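Local atomic coordinates of hypothetical protein PG1100 (Porphyromonas gingivalis, PDB entry 1ZBS), a protein that is of unknown function but, with its ASKHA-type nucleotide-binding fold, is probably an ATP-dependent sugar kinase, perhaps acting on N-acetylglucosamine. Residues C114-G119 / L238-S243. Numbering follows the deposited sequence.
Sequences CILGTG and LHFIGS
Cys114 lays its sulfur over one face of the Phe240 ring where two neighbouring parallel strands, 111-116 and 238-241, run through a five-stranded mixed sheet of this ASKHA (actin-like ATPase) fold. Cys114 SG sits 4.3 Å from the centroid of the Phe240 ring. Chi1 of -53° turns it away from its own carbonyl carbon and over the ring, while Cys114 CB packs 3.4 Å from Phe240 CD1. A small, weakly polar side chain suits this buried spot, since the aromatic face takes sulfur readily and helix 210-229 covers both residues with Phe223. Leu116 CD2 approaches the same ring obliquely. On the other face of the sheet Ile115 and Ile241 lie side by side, CG1 of Ile115 meeting CG2 of Ile241 at 3.6 Å; their branched, apolar side chains suit neighbouring strands whose face is covered by helix 97-105. Between the two layers of side chains the backbones are joined in parallel register: Cys114 N donates to His239 O, and Cys114 O accepts from Ile241 N. Gly242, the N-cap of helix 243-247, has a positive phi and no CB to strike the strand end, so its CA comes within 3.3 Å of Leu116 O. One residue earlier, Leu116 N donates to Ile241 O at an N-H...O angle of 164°.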
loop_
_atom_site.group_PDB
_atom_site.type_symbol
_atom_site.label_atom_id
_atom_site.label_comp_id
_atom_site.label_asym_id
_atom_site.label_seq_id
_atom_site.Cartn_x
_atom_site.Cartn_y
_atom_site.Cartn_z
ATOM N N CYS A 114 16.099 -8.886 -14.300
ATOM C CA CYS A 114 15.257 -8.090 -13.411
ATOM C C CYS A 114 14.646 -6.879 -14.079
ATOM O O CYS A 114 15.248 -6.261 -14.955
ATOM C CB CYS A 114 16.061 -7.600 -12.212
ATOM S SG CYS A 114 16.920 -8.860 -11.320
ATOM N N ILE A 115 13.440 -6.543 -13.649
ATOM C CA ILE A 115 12.752 -5.378 -14.170
ATOM C C ILE A 115 12.605 -4.366 -13.041
ATOM O O ILE A 115 12.234 -4.716 -11.922
ATOM C CB ILE A 115 11.366 -5.739 -14.706
ATOM C CG1 ILE A 115 11.504 -6.722 -15.877
ATOM C CG2 ILE A 115 10.636 -4.466 -15.136
ATOM C CD1 ILE A 115 10.190 -7.110 -16.519
ATOM N N LEU A 116 12.931 -3.113 -13.330
ATOM C CA LEU A 116 12.817 -2.040 -12.347
ATOM C C LEU A 116 12.163 -0.853 -13.057
ATOM O O LEU A 116 12.851 -0.011 -13.639
ATOM C CB LEU A 116 14.210 -1.653 -11.826
ATOM C CG LEU A 116 14.519 -1.631 -10.329
ATOM C CD1 LEU A 116 14.077 -2.933 -9.680
ATOM C CD2 LEU A 116 16.028 -1.408 -10.112
ATOM N N GLY A 117 10.830 -0.819 -13.029
ATOM C CA GLY A 117 10.069 0.258 -13.643
ATOM C C GLY A 117 8.951 0.670 -12.689
ATOM O O GLY A 117 9.208 0.906 -11.508
ATOM N N THR A 118 7.717 0.755 -13.176
ATOM C CA THR A 118 6.582 1.118 -12.325
ATOM C C THR A 118 6.481 0.069 -11.215
ATOM O O THR A 118 6.238 0.390 -10.045
ATOM C CB THR A 118 5.262 1.127 -13.132
ATOM O OG1 THR A 118 5.378 2.059 -14.207
ATOM C CG2 THR A 118 4.083 1.526 -12.253
ATOM N N GLY A 119 6.669 -1.186 -11.610
ATOM C CA GLY A 119 6.660 -2.309 -10.687
ATOM C C GLY A 119 8.000 -3.028 -10.808
ATOM O O GLY A 119 8.786 -2.705 -11.699
ATOM N N LEU A 238 23.876 -9.832 -12.724
ATOM C CA LEU A 238 22.519 -9.273 -12.739
ATOM C C LEU A 238 22.228 -8.379 -13.943
ATOM O O LEU A 238 22.926 -7.398 -14.188
ATOM C CB LEU A 238 22.274 -8.472 -11.459
ATOM C CG LEU A 238 21.839 -9.212 -10.193
ATOM C CD1 LEU A 238 22.575 -10.526 -10.059
ATOM C CD2 LEU A 238 22.078 -8.320 -8.980
ATOM N N HIS A 239 21.185 -8.721 -14.684
ATOM C CA HIS A 239 20.782 -7.942 -15.840
ATOM C C HIS A 239 19.495 -7.213 -15.488
ATOM O O HIS A 239 18.570 -7.813 -14.941
ATOM C CB HIS A 239 20.575 -8.858 -17.043
ATOM C CG HIS A 239 21.851 -9.416 -17.592
ATOM N ND1 HIS A 239 22.770 -8.640 -18.267
ATOM C CD2 HIS A 239 22.379 -10.662 -17.541
ATOM C CE1 HIS A 239 23.806 -9.382 -18.606
ATOM N NE2 HIS A 239 23.595 -10.614 -18.177
ATOM N N PHE A 240 19.431 -5.923 -15.794
ATOM C CA PHE A 240 18.248 -5.127 -15.457
ATOM C C PHE A 240 17.632 -4.387 -16.615
ATOM O O PHE A 240 18.309 -3.996 -17.569
ATOM C CB PHE A 240 18.582 -4.087 -14.385
ATOM C CG PHE A 240 18.830 -4.666 -13.025
ATOM C CD1 PHE A 240 17.825 -4.660 -12.059
ATOM C CD2 PHE A 240 20.077 -5.191 -12.698
ATOM C CE1 PHE A 240 18.055 -5.160 -10.780
ATOM C CE2 PHE A 240 20.326 -5.700 -11.421
ATOM C CZ PHE A 240 19.311 -5.682 -10.459
ATOM N N ILE A 241 16.329 -4.176 -16.515
ATOM C CA ILE A 241 15.615 -3.442 -17.539
ATOM C C ILE A 241 14.644 -2.488 -16.840
ATOM O O ILE A 241 14.257 -2.720 -15.700
ATOM C CB ILE A 241 14.873 -4.419 -18.481
ATOM C CG1 ILE A 241 14.911 -3.869 -19.899
ATOM C CG2 ILE A 241 13.449 -4.656 -18.018
ATOM C CD1 ILE A 241 16.281 -4.029 -20.554
ATOM N N GLY A 242 14.280 -1.400 -17.504
ATOM C CA GLY A 242 13.341 -0.484 -16.890
ATOM C C GLY A 242 13.787 0.947 -16.664
ATOM O O GLY A 242 14.975 1.241 -16.504
ATOM N N SER A 243 12.802 1.839 -16.636
ATOM C CA SER A 243 13.042 3.261 -16.440
ATOM C C SER A 243 13.750 3.570 -15.126
ATOM O O SER A 243 14.672 4.375 -15.095
ATOM C CB SER A 243 11.715 4.022 -16.532
ATOM O OG SER A 243 10.694 3.370 -15.781
#